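Local coordinates for protein NADH dehydrogenase, putative (Plasmodium falciparum, PDB 5JWC) that probably oxidises NADH with bound FAD and passes the electrons to ubiquinone, as a type II NADH dehydrogenase of the malaria parasite, at residues S389-Y393 with E394-K398; K381-P384 with Q385-I388; G399-P403 with Q404-D408. One frame throughout, in Å; residues are numbered along the deposited sequence.

Contact 1 (S389-Y393 with E394-K398); sequences SKWDY and EKNKK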
ATOM      1  N   SER A 389      10.091 -42.629   5.282  1.00 34.41           N
ATOM      2  CA  SER A 389      10.399 -41.364   4.625  1.00 35.34           C
ATOM      3  C   SER A 389      11.801 -40.864   4.993  1.00 35.77           C
ATOM      4  O   SER A 389      12.289 -39.914   4.397  1.00 34.39           O
ATOM      5  CB  SER A 389       9.352 -40.288   4.987  1.00 37.79           C
ATOM      6  OG  SER A 389       9.410 -39.934   6.368  1.00 36.31           O
ATOM      7  N   LYS A 390      12.437 -41.487   5.987  1.00 31.77           N
ATOM      8  CA  LYS A 390      13.741 -41.023   6.473  1.00 30.48           C
ATOM      9  C   LYS A 390      14.869 -42.029   6.233  1.00 36.07           C
ATOM     10  O   LYS A 390      16.044 -41.658   6.217  1.00 37.00           O
ATOM     11  CB  LYS A 390      13.676 -40.716   7.980  1.00 34.90           C
ATOM     12  CG  LYS A 390      12.794 -39.515   8.372  1.00 33.32           C
ATOM     13  CD  LYS A 390      13.403 -38.211   7.916  1.00 33.30           C
ATOM     14  CE  LYS A 390      12.461 -37.052   8.266  1.00 33.50           C
ATOM     15  NZ  LYS A 390      12.877 -35.796   7.578  1.00 33.50           N
ATOM     16  N   TRP A 391      14.506 -43.301   6.111  1.00 32.40           N
ATOM     17  CA  TRP A 391      15.473 -44.377   5.924  1.00 34.72           C
ATOM     18  C   TRP A 391      15.001 -45.276   4.796  1.00 35.57           C
ATOM     19  O   TRP A 391      13.867 -45.765   4.808  1.00 35.90           O
ATOM     20  CB  TRP A 391      15.648 -45.190   7.214  1.00 33.22           C
ATOM     21  CG  TRP A 391      16.643 -46.333   7.115  1.00 34.09           C
ATOM     22  CD1 TRP A 391      16.359 -47.669   7.101  1.00 35.13           C
ATOM     23  CD2 TRP A 391      18.068 -46.233   7.024  1.00 31.94           C
ATOM     24  NE1 TRP A 391      17.516 -48.403   7.023  1.00 34.33           N
ATOM     25  CE2 TRP A 391      18.581 -47.536   6.966  1.00 37.79           C
ATOM     26  CE3 TRP A 391      18.961 -45.154   7.002  1.00 32.00           C
ATOM     27  CZ2 TRP A 391      19.943 -47.803   6.875  1.00 33.63           C
ATOM     28  CZ3 TRP A 391      20.310 -45.415   6.906  1.00 37.69           C
ATOM     29  CH2 TRP A 391      20.790 -46.738   6.849  1.00 31.42           C
ATOM     30  N   ASP A 392      15.867 -45.482   3.813  1.00 36.30           N
ATOM     31  CA  ASP A 392      15.533 -46.362   2.697  1.00 41.44           C
ATOM     32  C   ASP A 392      15.853 -47.809   3.079  1.00 39.21           C
ATOM     33  O   ASP A 392      17.001 -48.241   2.965  1.00 37.65           O
ATOM     34  CB  ASP A 392      16.314 -45.959   1.449  1.00 40.75           C
ATOM     35  CG  ASP A 392      15.754 -46.575   0.176  1.00 49.85           C
ATOM     36  OD1 ASP A 392      14.987 -47.561   0.254  1.00 48.93           O
ATOM     37  OD2 ASP A 392      16.080 -46.053  -0.912  1.00 57.36           O
ATOM     38  N   TYR A 393      14.839 -48.550   3.515  1.00 39.81           N
ATOM     39  CA  TYR A 393      15.034 -49.940   3.934  1.00 44.72           C
ATOM     40  C   TYR A 393      15.433 -50.866   2.779  1.00 45.23           C
ATOM     41  O   TYR A 393      16.222 -51.788   2.976  1.00 49.99           O
ATOM     42  CB  TYR A 393      13.773 -50.475   4.610  1.00 44.14           C
ATOM     43  CG  TYR A 393      13.543 -49.914   5.995  1.00 43.99           C
ATOM     44  CD1 TYR A 393      13.999 -50.587   7.122  1.00 38.52           C
ATOM     45  CD2 TYR A 393      12.889 -48.697   6.173  1.00 39.30           C
ATOM     46  CE1 TYR A 393      13.792 -50.083   8.390  1.00 44.27           C
ATOM     47  CE2 TYR A 393      12.679 -48.175   7.438  1.00 38.31           C
ATOM     48  CZ  TYR A 393      13.130 -48.875   8.544  1.00 40.91           C
ATOM     49  OH  TYR A 393      12.937 -48.373   9.804  1.00 37.27           O
ATOM     50  N   GLU A 394      14.902 -50.626   1.582  1.00 47.61           N
ATOM     51  CA  GLU A 394      15.220 -51.488   0.435  1.00 48.39           C
ATOM     52  C   GLU A 394      16.657 -51.312  -0.051  1.00 45.90           C
ATOM     53  O   GLU A 394      17.299 -52.282  -0.440  1.00 53.45           O
ATOM     54  CB  GLU A 394      14.236 -51.275  -0.720  1.00 46.90           C
ATOM     55  CG  GLU A 394      12.828 -51.847  -0.477  1.00 55.55           C
ATOM     56  CD  GLU A 394      12.075 -51.179   0.666  1.00 65.51           C
ATOM     57  OE1 GLU A 394      11.741 -49.975   0.545  1.00 66.77           O
ATOM     58  OE2 GLU A 394      11.812 -51.862   1.687  1.00 65.24           O
ATOM     59  N   LYS A 395      17.181 -50.094  -0.017  1.00 41.92           N
ATOM     60  CA  LYS A 395      18.554 -49.880  -0.464  1.00 44.26           C
ATOM     61  C   LYS A 395      19.590 -50.142   0.630  1.00 46.81           C
ATOM     62  O   LYS A 395      20.789 -50.053   0.386  1.00 46.92           O
ATOM     63  CB  LYS A 395      18.717 -48.464  -1.017  1.00 46.55           C
ATOM     64  CG  LYS A 395      17.906 -48.247  -2.286  1.00 52.80           C
ATOM     65  CD  LYS A 395      18.295 -46.971  -3.006  1.00 54.92           C
ATOM     66  CE  LYS A 395      17.410 -46.745  -4.221  1.00 56.44           C
ATOM     67  NZ  LYS A 395      17.893 -45.586  -5.018  1.00 66.78           N
ATOM     68  N   ASN A 396      19.129 -50.456   1.839  1.00 44.64           N
ATOM     69  CA  ASN A 396      20.035 -50.753   2.944  1.00 44.46           C
ATOM     70  C   ASN A 396      19.648 -52.067   3.605  1.00 48.74           C
ATOM     71  O   ASN A 396      19.705 -52.196   4.836  1.00 45.08           O
ATOM     72  CB  ASN A 396      20.029 -49.632   3.993  1.00 40.95           C
ATOM     73  CG  ASN A 396      20.564 -48.320   3.464  1.00 45.97           C
ATOM     74  OD1 ASN A 396      21.775 -48.083   3.449  1.00 47.79           O
ATOM     75  ND2 ASN A 396      19.658 -47.444   3.043  1.00 40.74           N
ATOM     76  N   LYS A 397      19.253 -53.034   2.781  1.00 46.47           N
ATOM     77  CA  LYS A 397      18.871 -54.356   3.262  1.00 48.50           C
ATOM     78  C   LYS A 397      20.062 -54.982   3.980  1.00 47.43           C
ATOM     79  O   LYS A 397      21.214 -54.794   3.586  1.00 48.13           O
ATOM     80  CB  LYS A 397      18.411 -55.240   2.101  1.00 52.01           C
ATOM     81  CG  LYS A 397      17.068 -54.848   1.530  1.00 56.15           C
ATOM     82  CD  LYS A 397      16.784 -55.585   0.218  1.00 60.88           C
ATOM     83  CE  LYS A 397      15.292 -55.848   0.019  1.00 62.96           C
ATOM     84  NZ  LYS A 397      14.843 -55.481  -1.368  1.00 65.49           N
ATOM     85  N   LYS A 398      19.781 -55.724   5.042  1.00 47.29           N
ATOM     86  CA  LYS A 398      20.833 -56.276   5.872  1.00 49.48           C
ATOM     87  C   LYS A 398      20.423 -57.664   6.345  1.00 46.78           C
ATOM     88  O   LYS A 398      19.318 -57.846   6.854  1.00 50.07           O
ATOM     89  CB  LYS A 398      21.097 -55.348   7.062  1.00 50.44           C
ATOM     90  CG  LYS A 398      22.512 -55.337   7.569  1.00 54.17           C
ATOM     91  CD  LYS A 398      23.402 -54.439   6.731  1.00 55.23           C
ATOM     92  CE  LYS A 398      24.791 -54.361   7.357  1.00 57.63           C
ATOM     93  NZ  LYS A 398      25.830 -53.861   6.411  1.00 61.76           N
TER

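Contact 2 (K381-P384 with Q385-I388); sequences KTFP and QLSI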
ATOM      1  N   LYS A 381       7.108 -44.040  16.391  1.00 43.87           N
ATOM      2  CA  LYS A 381       6.490 -43.146  17.373  1.00 42.12           C
ATOM      3  C   LYS A 381       7.534 -42.606  18.347  1.00 38.08           C
ATOM      4  O   LYS A 381       7.366 -41.527  18.909  1.00 37.01           O
ATOM      5  CB  LYS A 381       5.337 -43.850  18.112  1.00 44.76           C
ATOM      6  CG  LYS A 381       4.117 -44.082  17.200  1.00 46.29           C
ATOM      7  CD  LYS A 381       3.046 -44.964  17.844  1.00 55.62           C
ATOM      8  CE  LYS A 381       3.519 -46.394  18.051  1.00 61.44           C
ATOM      9  NZ  LYS A 381       2.421 -47.328  18.440  1.00 62.29           N
ATOM     10  N   THR A 382       8.630 -43.340  18.513  1.00 36.35           N
ATOM     11  CA  THR A 382       9.741 -42.898  19.343  1.00 30.92           C
ATOM     12  C   THR A 382      10.909 -42.349  18.529  1.00 34.85           C
ATOM     13  O   THR A 382      11.538 -41.361  18.913  1.00 35.49           O
ATOM     14  CB  THR A 382      10.276 -44.057  20.226  1.00 39.51           C
ATOM     15  OG1 THR A 382       9.242 -44.519  21.104  1.00 42.26           O
ATOM     16  CG2 THR A 382      11.450 -43.597  21.037  1.00 37.20           C
ATOM     17  N   PHE A 383      11.220 -43.000  17.412  1.00 33.12           N
ATOM     18  CA  PHE A 383      12.403 -42.631  16.638  1.00 34.00           C
ATOM     19  C   PHE A 383      12.002 -42.217  15.215  1.00 34.37           C
ATOM     20  O   PHE A 383      11.742 -43.076  14.380  1.00 34.61           O
ATOM     21  CB  PHE A 383      13.397 -43.801  16.562  1.00 35.61           C
ATOM     22  CG  PHE A 383      13.828 -44.353  17.898  1.00 33.07           C
ATOM     23  CD1 PHE A 383      14.891 -43.791  18.592  1.00 33.18           C
ATOM     24  CD2 PHE A 383      13.203 -45.474  18.431  1.00 37.46           C
ATOM     25  CE1 PHE A 383      15.306 -44.326  19.808  1.00 39.35           C
ATOM     26  CE2 PHE A 383      13.607 -46.009  19.653  1.00 35.53           C
ATOM     27  CZ  PHE A 383      14.656 -45.430  20.339  1.00 33.34           C
ATOM     28  N   PRO A 384      11.941 -40.902  14.934  1.00 33.81           N
ATOM     29  CA  PRO A 384      11.472 -40.518  13.590  1.00 32.94           C
ATOM     30  C   PRO A 384      12.431 -40.971  12.479  1.00 31.16           C
ATOM     31  O   PRO A 384      12.016 -41.125  11.330  1.00 33.94           O
ATOM     32  CB  PRO A 384      11.401 -38.984  13.662  1.00 33.42           C
ATOM     33  CG  PRO A 384      12.391 -38.610  14.714  1.00 34.95           C
ATOM     34  CD  PRO A 384      12.310 -39.730  15.750  1.00 31.77           C
ATOM     35  N   GLN A 385      13.698 -41.189  12.820  1.00 31.38           N
ATOM     36  CA  GLN A 385      14.682 -41.580  11.821  1.00 33.09           C
ATOM     37  C   GLN A 385      14.436 -43.002  11.257  1.00 35.08           C
ATOM     38  O   GLN A 385      15.024 -43.374  10.253  1.00 35.63           O
ATOM     39  CB  GLN A 385      16.110 -41.439  12.381  1.00 32.71           C
ATOM     40  CG  GLN A 385      16.452 -42.302  13.577  1.00 32.18           C
ATOM     41  CD  GLN A 385      16.107 -41.641  14.901  1.00 37.64           C
ATOM     42  OE1 GLN A 385      14.987 -41.171  15.101  1.00 36.13           O
ATOM     43  NE2 GLN A 385      17.067 -41.623  15.819  1.00 33.99           N
ATOM     44  N   LEU A 386      13.541 -43.768  11.874  1.00 33.39           N
ATOM     45  CA  LEU A 386      13.165 -45.088  11.359  1.00 35.42           C
ATOM     46  C   LEU A 386      12.060 -45.024  10.338  1.00 35.33           C
ATOM     47  O   LEU A 386      11.674 -46.052   9.765  1.00 39.02           O
ATOM     48  CB  LEU A 386      12.710 -46.018  12.500  1.00 37.51           C
ATOM     49  CG  LEU A 386      13.799 -46.545  13.419  1.00 36.92           C
ATOM     50  CD1 LEU A 386      13.184 -47.372  14.548  1.00 37.68           C
ATOM     51  CD2 LEU A 386      14.763 -47.389  12.616  1.00 36.53           C
ATOM     52  N   SER A 387      11.509 -43.830  10.147  1.00 33.52           N
ATOM     53  CA  SER A 387      10.437 -43.642   9.187  1.00 36.31           C
ATOM     54  C   SER A 387      10.883 -44.068   7.791  1.00 35.57           C
ATOM     55  O   SER A 387      12.038 -43.848   7.400  1.00 33.14           O
ATOM     56  CB  SER A 387       9.990 -42.176   9.164  1.00 36.37           C
ATOM     57  OG  SER A 387       9.020 -41.953   8.158  1.00 33.26           O
ATOM     58  N   ILE A 388       9.971 -44.669   7.036  1.00 35.98           N
ATOM     59  CA  ILE A 388      10.292 -45.041   5.662  1.00 38.68           C
ATOM     60  C   ILE A 388      10.547 -43.791   4.808  1.00 40.33           C
ATOM     61  O   ILE A 388      11.160 -43.878   3.754  1.00 36.39           O
ATOM     62  CB  ILE A 388       9.170 -45.885   5.022  1.00 40.15           C
ATOM     63  CG1 ILE A 388       7.835 -45.143   5.079  1.00 42.91           C
ATOM     64  CG2 ILE A 388       9.034 -47.232   5.727  1.00 37.75           C
ATOM     65  CD1 ILE A 388       6.742 -45.819   4.256  1.00 47.80           C
TER

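Contact 3 (G399-P403 with Q404-D408); sequences GEMTP and QQFHD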
ATOM      1  N   GLY A 399      21.307 -58.644   6.179  1.00 50.56           N
ATOM      2  CA  GLY A 399      21.023 -59.994   6.638  1.00 46.71           C
ATOM      3  C   GLY A 399      21.098 -60.073   8.150  1.00 53.39           C
ATOM      4  O   GLY A 399      21.043 -59.050   8.846  1.00 49.05           O
ATOM      5  N   GLU A 400      21.242 -61.287   8.670  1.00 51.46           N
ATOM      6  CA  GLU A 400      21.290 -61.480  10.108  1.00 48.06           C
ATOM      7  C   GLU A 400      22.541 -60.827  10.688  1.00 44.73           C
ATOM      8  O   GLU A 400      23.636 -60.998  10.173  1.00 41.45           O
ATOM      9  CB  GLU A 400      21.247 -62.969  10.450  1.00 53.95           C
ATOM     10  CG  GLU A 400      21.240 -63.265  11.941  1.00 57.16           C
ATOM     11  CD  GLU A 400      21.115 -64.756  12.248  1.00 68.09           C
ATOM     12  OE1 GLU A 400      20.868 -65.547  11.309  1.00 64.77           O
ATOM     13  OE2 GLU A 400      21.267 -65.130  13.433  1.00 70.38           O
ATOM     14  N   MET A 401      22.371 -60.069  11.761  1.00 43.05           N
ATOM     15  CA  MET A 401      23.472 -59.325  12.348  1.00 40.49           C
ATOM     16  C   MET A 401      23.733 -59.786  13.773  1.00 44.38           C
ATOM     17  O   MET A 401      22.808 -60.207  14.466  1.00 48.33           O
ATOM     18  CB  MET A 401      23.166 -57.826  12.357  1.00 43.70           C
ATOM     19  CG  MET A 401      23.358 -57.104  11.043  1.00 45.22           C
ATOM     20  SD  MET A 401      22.549 -55.482  11.105  1.00 45.64           S
ATOM     21  CE  MET A 401      20.844 -55.970  10.835  1.00 36.30           C
ATOM     22  N   THR A 402      24.984 -59.691  14.215  1.00 41.54           N
ATOM     23  CA  THR A 402      25.296 -59.819  15.632  1.00 45.85           C
ATOM     24  C   THR A 402      24.804 -58.551  16.331  1.00 49.72           C
ATOM     25  O   THR A 402      24.553 -57.545  15.667  1.00 47.09           O
ATOM     26  CB  THR A 402      26.793 -59.996  15.891  1.00 41.78           C
ATOM     27  OG1 THR A 402      27.473 -58.789  15.541  1.00 45.17           O
ATOM     28  CG2 THR A 402      27.349 -61.161  15.077  1.00 45.60           C
ATOM     29  N   PRO A 403      24.623 -58.605  17.663  1.00 51.04           N
ATOM     30  CA  PRO A 403      24.229 -57.389  18.381  1.00 46.31           C
ATOM     31  C   PRO A 403      25.114 -56.172  18.090  1.00 47.13           C
ATOM     32  O   PRO A 403      24.564 -55.091  17.849  1.00 45.40           O
ATOM     33  CB  PRO A 403      24.334 -57.815  19.849  1.00 46.56           C
ATOM     34  CG  PRO A 403      23.904 -59.248  19.821  1.00 48.16           C
ATOM     35  CD  PRO A 403      24.468 -59.809  18.505  1.00 50.97           C
ATOM     36  N   GLN A 404      26.434 -56.333  18.084  1.00 43.15           N
ATOM     37  CA  GLN A 404      27.327 -55.219  17.767  1.00 46.40           C
ATOM     38  C   GLN A 404      27.101 -54.668  16.343  1.00 48.68           C
ATOM     39  O   GLN A 404      27.157 -53.456  16.112  1.00 43.87           O
ATOM     40  CB  GLN A 404      28.786 -55.648  17.923  1.00 47.91           C
ATOM     41  CG  GLN A 404      29.782 -54.544  17.629  1.00 51.89           C
ATOM     42  CD  GLN A 404      29.665 -53.382  18.600  1.00 56.84           C
ATOM     43  OE1 GLN A 404      29.695 -53.575  19.819  1.00 54.42           O
ATOM     44  NE2 GLN A 404      29.518 -52.166  18.065  1.00 52.70           N
ATOM     45  N   GLN A 405      26.851 -55.568  15.397  1.00 45.66           N
ATOM     46  CA  GLN A 405      26.606 -55.178  14.015  1.00 45.25           C
ATOM     47  C   GLN A 405      25.283 -54.423  13.923  1.00 45.55           C
ATOM     48  O   GLN A 405      25.152 -53.470  13.160  1.00 38.64           O
ATOM     49  CB  GLN A 405      26.585 -56.405  13.099  1.00 42.36           C
ATOM     50  CG  GLN A 405      27.949 -57.075  12.926  1.00 41.03           C
ATOM     51  CD  GLN A 405      27.862 -58.391  12.172  1.00 42.33           C
ATOM     52  OE1 GLN A 405      26.775 -58.963  11.990  1.00 42.23           O
ATOM     53  NE2 GLN A 405      29.005 -58.871  11.713  1.00 39.58           N
ATOM     54  N   PHE A 406      24.307 -54.875  14.705  1.00 44.64           N
ATOM     55  CA  PHE A 406      23.004 -54.233  14.760  1.00 44.35           C
ATOM     56  C   PHE A 406      23.143 -52.821  15.318  1.00 43.55           C
ATOM     57  O   PHE A 406      22.575 -51.867  14.786  1.00 40.18           O
ATOM     58  CB  PHE A 406      22.033 -55.053  15.607  1.00 40.68           C
ATOM     59  CG  PHE A 406      20.618 -54.583  15.511  1.00 44.88           C
ATOM     60  CD1 PHE A 406      19.933 -54.661  14.309  1.00 43.56           C
ATOM     61  CD2 PHE A 406      19.975 -54.044  16.614  1.00 40.22           C
ATOM     62  CE1 PHE A 406      18.629 -54.221  14.208  1.00 45.66           C
ATOM     63  CE2 PHE A 406      18.668 -53.607  16.518  1.00 40.59           C
ATOM     64  CZ  PHE A 406      17.992 -53.695  15.318  1.00 44.18           C
ATOM     65  N   HIS A 407      23.923 -52.710  16.387  1.00 43.52           N
ATOM     66  CA  HIS A 407      24.275 -51.432  16.977  1.00 42.84           C
ATOM     67  C   HIS A 407      24.845 -50.493  15.907  1.00 45.82           C
ATOM     68  O   HIS A 407      24.423 -49.340  15.783  1.00 41.71           O
ATOM     69  CB  HIS A 407      25.276 -51.652  18.112  1.00 40.88           C
ATOM     70  CG  HIS A 407      25.896 -50.394  18.635  1.00 44.29           C
ATOM     71  ND1 HIS A 407      25.365 -49.690  19.697  1.00 45.44           N
ATOM     72  CD2 HIS A 407      26.992 -49.706  18.236  1.00 44.41           C
ATOM     73  CE1 HIS A 407      26.119 -48.634  19.942  1.00 42.42           C
ATOM     74  NE2 HIS A 407      27.112 -48.617  19.069  1.00 48.26           N
ATOM     75  N   ASP A 408      25.799 -50.993  15.126  1.00 45.81           N
ATOM     76  CA  ASP A 408      26.412 -50.180  14.078  1.00 42.13           C
ATOM     77  C   ASP A 408      25.407 -49.774  12.997  1.00 38.04           C
ATOM     78  O   ASP A 408      25.486 -48.677  12.453  1.00 42.49           O
ATOM     79  CB  ASP A 408      27.583 -50.925  13.437  1.00 47.95           C
ATOM     80  CG  ASP A 408      28.756 -51.097  14.383  1.00 50.58           C
ATOM     81  OD1 ASP A 408      28.792 -50.424  15.438  1.00 56.37           O
ATOM     82  OD2 ASP A 408      29.655 -51.891  14.052  1.00 53.82           O
TER

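Contact 1 (S389-Y393 with E394-K398)
Asn396 ND2 donates to Asp392 O at 2.8 Å, the one hydrogen bond between Ser389-Tyr393 and Glu394-Lys398 that is not weak. Its N-H points almost straight at the oxygen (173°), from slightly out of the carbonyl plane.

With chi1 at -165°, the Asp392 carboxylate swings away from its own backbone N and faces the amides that follow. Asp392 OD1 takes weak bonds from Glu394 N, at 3.3 Å, and Lys395 N, at 3.4 Å, much like an Asx turn. Tyr393 to Asn396 has type I turn torsions at Glu394 and Lys395, and its closing bond, Asn396 N to Tyr393 O, is weak. The turn lies in the loop of the helical insertion domain between helices 376-380 and 403-416. Trp391 NE1 and Asn396 O are both hydrogen-bonded to Tyr409 OH on helix 403-416.

Asn396 CB comes to 3.4 Å from Trp391 CZ2. Its ND2 lies over one face of the indole, toward the rim, the amide and ring planes 25° apart. Trp391 CD1 sits above the centre of the Tyr393 ring. Lys395 CG passes 3.2 Å from Asp392 OD2.

Lys395 NZ is 4.5 Å from Asp392 OD2, beyond a salt bridge. Glu394 OE1 lies 4.1 Å from Asp392 OD1, but Glu394 OE2 pairs with Lys373.

The turn thus rests on one straight amide bond and on aromatic packing, with the Asp392 carboxylate adding weaker bonds.

Contact 2 (K381-P384 with Q385-I388)
This is a tight, buried turn in which Phe383 and Pro384 meet Gln385, Leu386 and Ser387. It lies in the loop between helices 376-380 and 403-416 of the helical insertion domain.

Two backbone bonds make the turn. Leu386 N donates to Phe383 O at 3.2 Å, and Ser387 N donates to Pro384 O at 3.0 Å. The backbone torsions fit two overlapping type I turns, a short piece of 3-10 helix through Pro384, Gln385 and Leu386.

Gln385 folds back over the start of the turn. Its CG sits between the backbone N and the carbonyl carbon (chi1 62°), and the chain bends again at the next bond. OE1 thereby reaches 3.1 Å from Pro384 CD and 3.4 Å from Phe383 CB. The proline nitrogen has no hydrogen to offer it, and this buried OE1 has no hydrogen-bond partner in the model. NE2 lies 4.1 Å from Phe383 CD1, with the amide nearly perpendicular to the ring. NE2 is hydrogen-bonded to Asp414 OD1 and Lys349 O.

Leu386 lies alongside the base of the aromatic side chain, its CD1 4.1 Å from Phe383 CB. Thr382 CG2 rests on one face of the phenyl ring, toward the rim. Both Phe383 and Leu386 also pack on Leu351, and Leu386 reaches Leu379 and Ile413 on the two flanking helices. Ser387 CB comes to 3.1 Å from Pro384 O, while its OG is hydrogen-bonded to Ser389 OG.

Contact 3 (G399-P403 with Q404-D408)
Gln405 reaches back from the first turn of helix 403-416 to Met401 and Thr402. Its CB lies 3.8 Å from Met401 CB and also near Thr402 O. CG sits beside the backbone N (chi1 -69°), and the chain beyond it is extended, which carries it along the Thr402 side chain. CG passes 3.2 Å from Thr402 OG1, and CD follows close to the same oxygen. At the tip, OE1 accepts from Thr402 N at 2.9 Å, with an N-H angle of 164°. That donor stands well above the plane of the side-chain carbonyl. Gln405 OE1 also comes to 3.3 Å from Met401 CA.

The return bond runs from Gln405 N to Thr402 OG1 at 3.3 Å. The two bonds form a capping box, with Thr402 as the N-cap. They occupy one amide at the start of the helix and the amide of the cap residue. The regular helical bonds start here too. Phe406 N donates to Thr402 O at 2.8 Å, and His407 N to Pro403 O.

The sequence from Glu394 to Gln405 recalls a twelve-residue EF-hand loop, with Gly399 at its sixth position and Gln405 at its last, though no metal is modelled here. Met401 falls at the eighth position, where paired EF-hand loops usually join through short backbone bonds. Its backbone bond to Leu367 is consistent with such a pairing.

On the buried side, Met401 bends at its last torsion (chi3 -79°) and brings CE to 3.8 Å from Phe406 CD1. The methyl meets the ring at its edge, in the ring plane. The same ring packs against Thr355, Ile358 and Ile359 of helix 355-361. His407 ND1 bonds to Thr355 OG1, and its ring meets His352 at about a right angle.

Overall arrangement
The three contacts follow one another along the chain inside the helical insertion domain. All touching residues of contact 2 are buried, whereas contacts 1 and 3 are partly buried and have several exposed residues. Contacts 1 and 2 touch, with centres about 12 Å apart: Tyr393 OH probably bonds to Leu386 O, and Trp391 CB packs near Gln385 O. Contacts 2 and 3 do not touch; their nearest atoms are about 8 Å apart. Helix 403-416 is common to all three: contacts 1 and 2 pack on it, and contact 3 starts it. Contact 2 relies on backbone bonds among buried side chains, whereas side-chain amides bond to backbone in contacts 1 and 3.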